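Local coordinates for protein alpha,alpha-trehalose-phosphate synthase (UDP-forming) (Burkholderia xenovorans, PDB 5V0T) that belongs to the family 20 glycosyltransferases and has the GT-B fold of two Rossmann-like domains facing each other across a cleft, at residues A[223-226]-A[231-234]; A[293-298]-A[342-347]. All coordinates share one frame; numbering follows the deposited sequence.

In the fold
GT-B proteins consist of two Rossmann-like domains, and each contact belongs to one of them: a hairpin of the N-terminal sheet and a helix-loop junction beside the C-terminal one. Interaction 1 comes first along the chain and joins strands 223-227 and 230-236, a beta hairpin within the large mixed sheet. Interaction 2 follows and packs the C-terminal end of helix 284-297 against the loop leading into strand 347-350, an outermost strand of the six-stranded parallel sheet. The centres of interaction 1 and interaction 2 are about 52 Å apart and their nearest atoms about 40 Å apart, on opposite sides of the centre of the chain. They share no helix, strand or sheet, so each represents the local packing of its own half of the molecule.

Interaction 1 (A[223-226]-A[231-234]); sequences LTIH and TLRA
I225 and L232 face each other across an antiparallel beta hairpin, and together with the pair L223 and A234 they make the four backbone hydrogen bonds between 223-226 and 231-234. The I225 N-H points almost straight at L232 O (2.7 Å from N to O, 173° at the hydrogen), and L232 N returns a bond to I225 O at 3.0 Å. L223 and A234 repeat this exchange, though the bond from L223 N to A234 O is more bent, at 139°. The same carbonyls also receive CA-H...O contacts from the non-hydrogen-bonded positions: R233 CA comes within 3.1 Å of L223 O.

The side chain of I225 illustrates how such a hairpin fills one of its faces. Its CB lies 3.8 Å from L232 CD2, and the CG2 branch meets the same methyl at 4.0 Å. The CG1 branch stands anti to the carbonyl carbon (chi1 -53°), which places CG1 3.9 Å from A234 CB, beside the other bonded pair; CD1, at the tip, keeps 4.3 Å from that same methyl. On the reverse face T224 and T231 touch through their CG2 methyls, 4.0 Å apart.

The apolar face is closed by helix 197-209: L200 meets L223 and A234, and F203 lies against I225. L232 instead packs on C187 and L192. Strand 230-236 runs parallel to strand 191-194, while strand 223-227 is flanked by the antiparallel strand 214-216, and in this way the hairpin carries the large mixed sheet outward from its parallel part.

Interaction 2 (A[293-298]-A[342-347]); sequences RLLEHS and LDWTPI. With EDO (1,2-ethanediol), chain K.
The junction between helix 284-297 and the loop before strand 347-350, in the C-terminal Rossmann-like domain, is made by L295, W344 and P346. L295 belongs to the last turns of the helix; W344 and P346 lie in the loop.

The leucine and the indole approach from opposite directions. L295 CD2 sits in the plane of the ring at its edge, 3.9 Å from W344 CH2, whereas CD1 reaches the same carbon obliquely at 3.8 Å. CD1 also touches P346 CB at 4.0 Å, the two side chains crossing at about a right angle, so one methyl bridges both loop residues. The indole is directed to the helix by its first torsion, with CG opposite the backbone N (chi1 -177°). P346 folds back over one face of it, CG standing 3.7 Å above the ring plane toward its rim. The polar edge is held elsewhere: NE1 donates to V305 O, which restrains the rotation of the ring. All three touching residues are buried, and F339 of helix 319-339 also packs on L295.

On the far side of the loop, T345 N donates a nearly straight bond to O2 of a 1,2-ethanediol molecule (3.0 Å, 170°), probably taken up from the crystallisation liquor; S306 and R269 bind it too. On the helix, R293 NE and E296 OE1 form a salt bridge of 3.2 Å, and E296 has a second partner in R338.

The topology is that of successive beta-alpha-beta crossovers: helix 284-297 connects parallel strands 270-275 and 305-310, helix 319-339 connects 305-310 to 347-350, and the loop with W344 and P346 closes that second crossover, as is characteristic of the Rossmann-like domains of GT-B proteins.

Interaction 1 (A[223-226]-A[231-234])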
ATOM      1  N   LEU A 223     -12.750   7.205 -18.305  1.00 27.39           N
ATOM      2  CA  LEU A 223     -14.145   6.895 -18.577  1.00 27.15           C
ATOM      3  C   LEU A 223     -15.044   7.989 -18.014  1.00 25.46           C
ATOM      4  O   LEU A 223     -14.699   8.671 -17.050  1.00 32.01           O
ATOM      5  CB  LEU A 223     -14.531   5.557 -17.945  1.00 32.77           C
ATOM      6  CG  LEU A 223     -13.549   4.413 -18.190  1.00 31.56           C
ATOM      7  CD1 LEU A 223     -13.996   3.159 -17.462  1.00 34.04           C
ATOM      8  CD2 LEU A 223     -13.429   4.155 -19.676  1.00 34.49           C
ATOM      9  N   THR A 224     -16.213   8.147 -18.620  1.00 26.73           N
ATOM     10  CA  THR A 224     -17.262   8.984 -18.063  1.00 29.30           C
ATOM     11  C   THR A 224     -18.265   8.097 -17.346  1.00 28.10           C
ATOM     12  O   THR A 224     -18.754   7.112 -17.915  1.00 27.14           O
ATOM     13  CB  THR A 224     -17.956   9.794 -19.158  1.00 36.44           C
ATOM     14  OG1 THR A 224     -16.971  10.542 -19.871  1.00 32.58           O
ATOM     15  CG2 THR A 224     -18.980  10.748 -18.549  1.00 31.91           C
ATOM     16  N   ILE A 225     -18.560   8.442 -16.096  1.00 25.09           N
ATOM     17  CA  ILE A 225     -19.493   7.699 -15.260  1.00 24.74           C
ATOM     18  C   ILE A 225     -20.786   8.498 -15.136  1.00 26.66           C
ATOM     19  O   ILE A 225     -20.752   9.707 -14.873  1.00 28.69           O
ATOM     20  CB  ILE A 225     -18.909   7.424 -13.866  1.00 22.88           C
ATOM     21  CG1 ILE A 225     -17.536   6.744 -13.957  1.00 26.75           C
ATOM     22  CG2 ILE A 225     -19.882   6.577 -13.073  1.00 24.79           C
ATOM     23  CD1 ILE A 225     -17.587   5.355 -14.572  1.00 27.22           C
ATOM     24  N   HIS A 226     -21.919   7.824 -15.303  1.00 25.10           N
ATOM     25  CA  HIS A 226     -23.228   8.392 -15.006  1.00 28.07           C
ATOM     26  C   HIS A 226     -23.909   7.480 -14.002  1.00 30.50           C
ATOM     27  O   HIS A 226     -24.187   6.317 -14.313  1.00 26.83           O
ATOM     28  CB  HIS A 226     -24.089   8.523 -16.264  1.00 30.69           C
ATOM     29  CG  HIS A 226     -23.556   9.488 -17.277  1.00 33.81           C
ATOM     30  ND1 HIS A 226     -23.957  10.807 -17.334  1.00 36.69           N
ATOM     31  CD2 HIS A 226     -22.679   9.320 -18.295  1.00 34.89           C
ATOM     32  CE1 HIS A 226     -23.341  11.410 -18.334  1.00 35.07           C
ATOM     33  NE2 HIS A 226     -22.557  10.531 -18.931  1.00 35.45           N
ATOM     34  N   THR A 231     -22.564  13.007 -12.834  1.00 30.28           N
ATOM     35  CA  THR A 231     -21.635  12.737 -13.924  1.00 28.74           C
ATOM     36  C   THR A 231     -20.218  12.993 -13.431  1.00 35.02           C
ATOM     37  O   THR A 231     -19.948  14.040 -12.835  1.00 30.32           O
ATOM     38  CB  THR A 231     -21.925  13.628 -15.141  1.00 33.45           C
ATOM     39  OG1 THR A 231     -23.249  13.376 -15.621  1.00 37.38           O
ATOM     40  CG2 THR A 231     -20.934  13.344 -16.253  1.00 39.88           C
ATOM     41  N   LEU A 232     -19.314  12.050 -13.687  1.00 29.34           N
ATOM     42  CA  LEU A 232     -17.935  12.196 -13.239  1.00 29.95           C
ATOM     43  C   LEU A 232     -17.041  11.359 -14.145  1.00 30.16           C
ATOM     44  O   LEU A 232     -17.491  10.774 -15.136  1.00 28.74           O
ATOM     45  CB  LEU A 232     -17.785  11.797 -11.766  1.00 25.00           C
ATOM     46  CG  LEU A 232     -17.973  10.331 -11.394  1.00 31.86           C
ATOM     47  CD1 LEU A 232     -17.127  10.045 -10.159  1.00 27.36           C
ATOM     48  CD2 LEU A 232     -19.458  10.009 -11.146  1.00 21.30           C
ATOM     49  N   ARG A 233     -15.754  11.317 -13.810  1.00 25.63           N
ATOM     50  CA  ARG A 233     -14.747  10.623 -14.599  0.52 22.99           C
ATOM     51  C   ARG A 233     -14.002   9.630 -13.717  1.00 21.10           C
ATOM     52  O   ARG A 233     -13.878   9.832 -12.507  1.00 25.87           O
ATOM     53  CB  ARG A 233     -13.743  11.608 -15.223  0.52 27.09           C
ATOM     54  CG  ARG A 233     -14.373  12.735 -16.052  0.52 29.45           C
ATOM     55  CD  ARG A 233     -14.968  12.230 -17.362  0.52 29.31           C
ATOM     56  NE  ARG A 233     -13.953  11.812 -18.329  0.52 30.18           N
ATOM     57  CZ  ARG A 233     -13.440  12.598 -19.272  0.52 36.39           C
ATOM     58  NH1 ARG A 233     -13.836  13.857 -19.379  0.52 37.46           N
ATOM     59  NH2 ARG A 233     -12.527  12.126 -20.110  0.52 38.84           N
ATOM     60  N   ALA A 234     -13.481   8.567 -14.336  1.00 20.86           N
ATOM     61  CA  ALA A 234     -12.768   7.546 -13.578  1.00 19.71           C
ATOM     62  C   ALA A 234     -11.707   6.877 -14.445  1.00 23.11           C
ATOM     63  O   ALA A 234     -11.949   6.600 -15.621  1.00 22.79           O
ATOM     64  CB  ALA A 234     -13.749   6.498 -13.033  1.00 19.68           C
TER

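Interaction 2 (A[293-298]-A[342-347])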
ATOM      1  N   ARG A 293       8.351 -25.356   2.876  1.00 17.14           N
ATOM      2  CA  ARG A 293       8.267 -26.369   1.822  1.00 17.35           C
ATOM      3  C   ARG A 293       9.553 -26.403   0.991  1.00 16.59           C
ATOM      4  O   ARG A 293      10.002 -27.477   0.570  1.00 19.12           O
ATOM      5  CB  ARG A 293       7.041 -26.092   0.935  1.00 17.87           C
ATOM      6  CG  ARG A 293       6.777 -27.100  -0.187  1.00 24.39           C
ATOM      7  CD  ARG A 293       6.305 -28.463   0.335  1.00 25.72           C
ATOM      8  NE  ARG A 293       5.222 -28.349   1.309  1.00 32.11           N
ATOM      9  CZ  ARG A 293       3.929 -28.238   1.008  1.00 35.63           C
ATOM     10  NH1 ARG A 293       3.507 -28.215  -0.258  1.00 32.68           N
ATOM     11  NH2 ARG A 293       3.046 -28.138   1.986  1.00 42.99           N
ATOM     12  N   LEU A 294      10.160 -25.236   0.745  1.00 17.28           N
ATOM     13  CA  LEU A 294      11.468 -25.217   0.080  1.00 20.04           C
ATOM     14  C   LEU A 294      12.485 -26.067   0.839  1.00 25.54           C
ATOM     15  O   LEU A 294      13.182 -26.905   0.252  1.00 22.18           O
ATOM     16  CB  LEU A 294      11.967 -23.775  -0.054  1.00 20.23           C
ATOM     17  CG  LEU A 294      13.399 -23.611  -0.595  1.00 25.89           C
ATOM     18  CD1 LEU A 294      13.466 -24.047  -2.065  1.00 31.18           C
ATOM     19  CD2 LEU A 294      13.927 -22.181  -0.414  1.00 22.33           C
ATOM     20  N   LEU A 295      12.573 -25.865   2.158  1.00 20.97           N
ATOM     21  CA  LEU A 295      13.530 -26.607   2.966  1.00 19.16           C
ATOM     22  C   LEU A 295      13.195 -28.095   3.018  1.00 24.13           C
ATOM     23  O   LEU A 295      14.106 -28.936   3.032  1.00 24.20           O
ATOM     24  CB  LEU A 295      13.593 -26.003   4.373  1.00 18.76           C
ATOM     25  CG  LEU A 295      14.042 -24.535   4.448  1.00 19.59           C
ATOM     26  CD1 LEU A 295      14.103 -24.026   5.893  1.00 16.24           C
ATOM     27  CD2 LEU A 295      15.405 -24.328   3.745  1.00 18.00           C
ATOM     28  N   GLU A 296      11.901 -28.448   3.057  1.00 16.43           N
ATOM     29  CA  GLU A 296      11.509 -29.859   3.080  1.00 22.70           C
ATOM     30  C   GLU A 296      12.012 -30.605   1.852  1.00 25.02           C
ATOM     31  O   GLU A 296      12.476 -31.748   1.954  1.00 28.87           O
ATOM     32  CB  GLU A 296       9.982 -29.991   3.159  1.00 24.53           C
ATOM     33  CG  GLU A 296       9.367 -29.590   4.497  1.00 25.13           C
ATOM     34  CD  GLU A 296       7.847 -29.602   4.449  1.00 33.06           C
ATOM     35  OE1 GLU A 296       7.284 -29.734   3.334  1.00 30.39           O
ATOM     36  OE2 GLU A 296       7.219 -29.495   5.524  1.00 28.37           O
ATOM     37  N   HIS A 297      11.917 -29.977   0.678  1.00 24.60           N
ATOM     38  CA  HIS A 297      12.187 -30.656  -0.583  1.00 37.12           C
ATOM     39  C   HIS A 297      13.606 -30.462  -1.096  1.00 36.47           C
ATOM     40  O   HIS A 297      14.039 -31.224  -1.961  1.00 42.08           O
ATOM     41  CB  HIS A 297      11.205 -30.178  -1.666  1.00 41.55           C
ATOM     42  CG  HIS A 297       9.786 -30.595  -1.423  1.00 53.55           C
ATOM     43  ND1 HIS A 297       9.439 -31.525  -0.466  1.00 57.92           N
ATOM     44  CD2 HIS A 297       8.628 -30.212  -2.013  1.00 55.49           C
ATOM     45  CE1 HIS A 297       8.129 -31.695  -0.473  1.00 57.06           C
ATOM     46  NE2 HIS A 297       7.614 -30.912  -1.404  1.00 57.66           N
ATOM     47  N   SER A 298      14.338 -29.471  -0.609  1.00 30.46           N
ATOM     48  CA  SER A 298      15.678 -29.206  -1.127  1.00 32.28           C
ATOM     49  C   SER A 298      16.654 -29.274   0.040  1.00 27.61           C
ATOM     50  O   SER A 298      16.849 -28.286   0.747  1.00 30.17           O
ATOM     51  CB  SER A 298      15.723 -27.866  -1.828  1.00 39.72           C
ATOM     52  OG  SER A 298      17.042 -27.576  -2.245  1.00 55.06           O
ATOM     53  N   LEU A 342      22.749 -25.621  15.166  1.00 22.37           N
ATOM     54  CA  LEU A 342      23.418 -24.792  16.169  1.00 19.94           C
ATOM     55  C   LEU A 342      23.926 -23.479  15.593  1.00 28.70           C
ATOM     56  O   LEU A 342      24.056 -22.499  16.331  1.00 36.31           O
ATOM     57  CB  LEU A 342      24.595 -25.544  16.789  1.00 20.90           C
ATOM     58  CG  LEU A 342      24.276 -26.814  17.574  1.00 27.85           C
ATOM     59  CD1 LEU A 342      25.547 -27.453  18.033  1.00 27.37           C
ATOM     60  CD2 LEU A 342      23.375 -26.485  18.774  1.00 27.39           C
ATOM     61  N   ASP A 343      24.204 -23.424  14.290  1.00 24.96           N
ATOM     62  CA  ASP A 343      24.720 -22.210  13.668  1.00 24.13           C
ATOM     63  C   ASP A 343      23.790 -21.649  12.600  1.00 27.56           C
ATOM     64  O   ASP A 343      24.224 -20.840  11.782  1.00 23.35           O
ATOM     65  CB  ASP A 343      26.102 -22.468  13.062  1.00 27.70           C
ATOM     66  CG  ASP A 343      26.061 -23.473  11.915  1.00 35.79           C
ATOM     67  OD1 ASP A 343      25.020 -24.140  11.714  1.00 32.74           O
ATOM     68  OD2 ASP A 343      27.073 -23.599  11.204  1.00 33.71           O
ATOM     69  N   TRP A 344      22.515 -22.038  12.589  1.00 20.69           N
ATOM     70  CA  TRP A 344      21.624 -21.618  11.513  1.00 20.37           C
ATOM     71  C   TRP A 344      20.228 -21.396  12.067  1.00 22.26           C
ATOM     72  O   TRP A 344      19.623 -22.328  12.603  1.00 20.94           O
ATOM     73  CB  TRP A 344      21.575 -22.662  10.390  1.00 17.25           C
ATOM     74  CG  TRP A 344      20.710 -22.239   9.225  1.00 16.84           C
ATOM     75  CD1 TRP A 344      20.673 -21.007   8.626  1.00 16.56           C
ATOM     76  CD2 TRP A 344      19.747 -23.046   8.536  1.00 20.16           C
ATOM     77  NE1 TRP A 344      19.764 -21.009   7.587  1.00 16.23           N
ATOM     78  CE2 TRP A 344      19.179 -22.247   7.518  1.00 18.08           C
ATOM     79  CE3 TRP A 344      19.327 -24.373   8.665  1.00 20.01           C
ATOM     80  CZ2 TRP A 344      18.206 -22.731   6.649  1.00 18.65           C
ATOM     81  CZ3 TRP A 344      18.362 -24.853   7.791  1.00 24.31           C
ATOM     82  CH2 TRP A 344      17.815 -24.036   6.800  1.00 19.54           C
ATOM     83  N   THR A 345      19.732 -20.172  11.932  1.00 14.97           N
ATOM     84  CA  THR A 345      18.330 -19.861  12.181  1.00 14.78           C
ATOM     85  C   THR A 345      17.670 -19.625  10.829  1.00 19.72           C
ATOM     86  O   THR A 345      17.988 -18.630  10.161  1.00 24.52           O
ATOM     87  CB  THR A 345      18.175 -18.629  13.082  1.00 18.83           C
ATOM     88  OG1 THR A 345      18.798 -18.885  14.346  1.00 22.62           O
ATOM     89  CG2 THR A 345      16.688 -18.310  13.315  1.00 17.30           C
ATOM     90  N   PRO A 346      16.789 -20.519  10.369  1.00 15.72           N
ATOM     91  CA  PRO A 346      16.221 -20.361   9.012  1.00 19.02           C
ATOM     92  C   PRO A 346      15.455 -19.065   8.783  1.00 19.62           C
ATOM     93  O   PRO A 346      15.669 -18.409   7.750  1.00 15.64           O
ATOM     94  CB  PRO A 346      15.305 -21.587   8.884  1.00 17.96           C
ATOM     95  CG  PRO A 346      15.928 -22.601   9.774  1.00 20.33           C
ATOM     96  CD  PRO A 346      16.461 -21.827  10.953  1.00 17.45           C
ATOM     97  N   ILE A 347      14.546 -18.688   9.689  1.00 17.47           N
ATOM     98  CA  ILE A 347      13.735 -17.475   9.541  1.00 18.30           C
ATOM     99  C   ILE A 347      14.161 -16.463  10.602  1.00 21.34           C
ATOM    100  O   ILE A 347      14.125 -16.756  11.805  1.00 16.19           O
ATOM    101  CB  ILE A 347      12.227 -17.766   9.638  1.00 16.08           C
ATOM    102  CG1 ILE A 347      11.798 -18.730   8.514  1.00 13.96           C
ATOM    103  CG2 ILE A 347      11.420 -16.444   9.576  1.00 15.58           C
ATOM    104  CD1 ILE A 347      10.312 -19.134   8.561  1.00 17.85           C
TER
HETATM  105  C1  EDO K 503      21.749 -16.395   9.579  1.00 38.44           C
HETATM  106  O1  EDO K 503      22.124 -17.217   8.464  1.00 38.54           O
HETATM  107  C2  EDO K 503      20.931 -17.237  10.552  1.00 35.21           C
HETATM  108  O2  EDO K 503      21.801 -18.109  11.295  1.00 30.83           O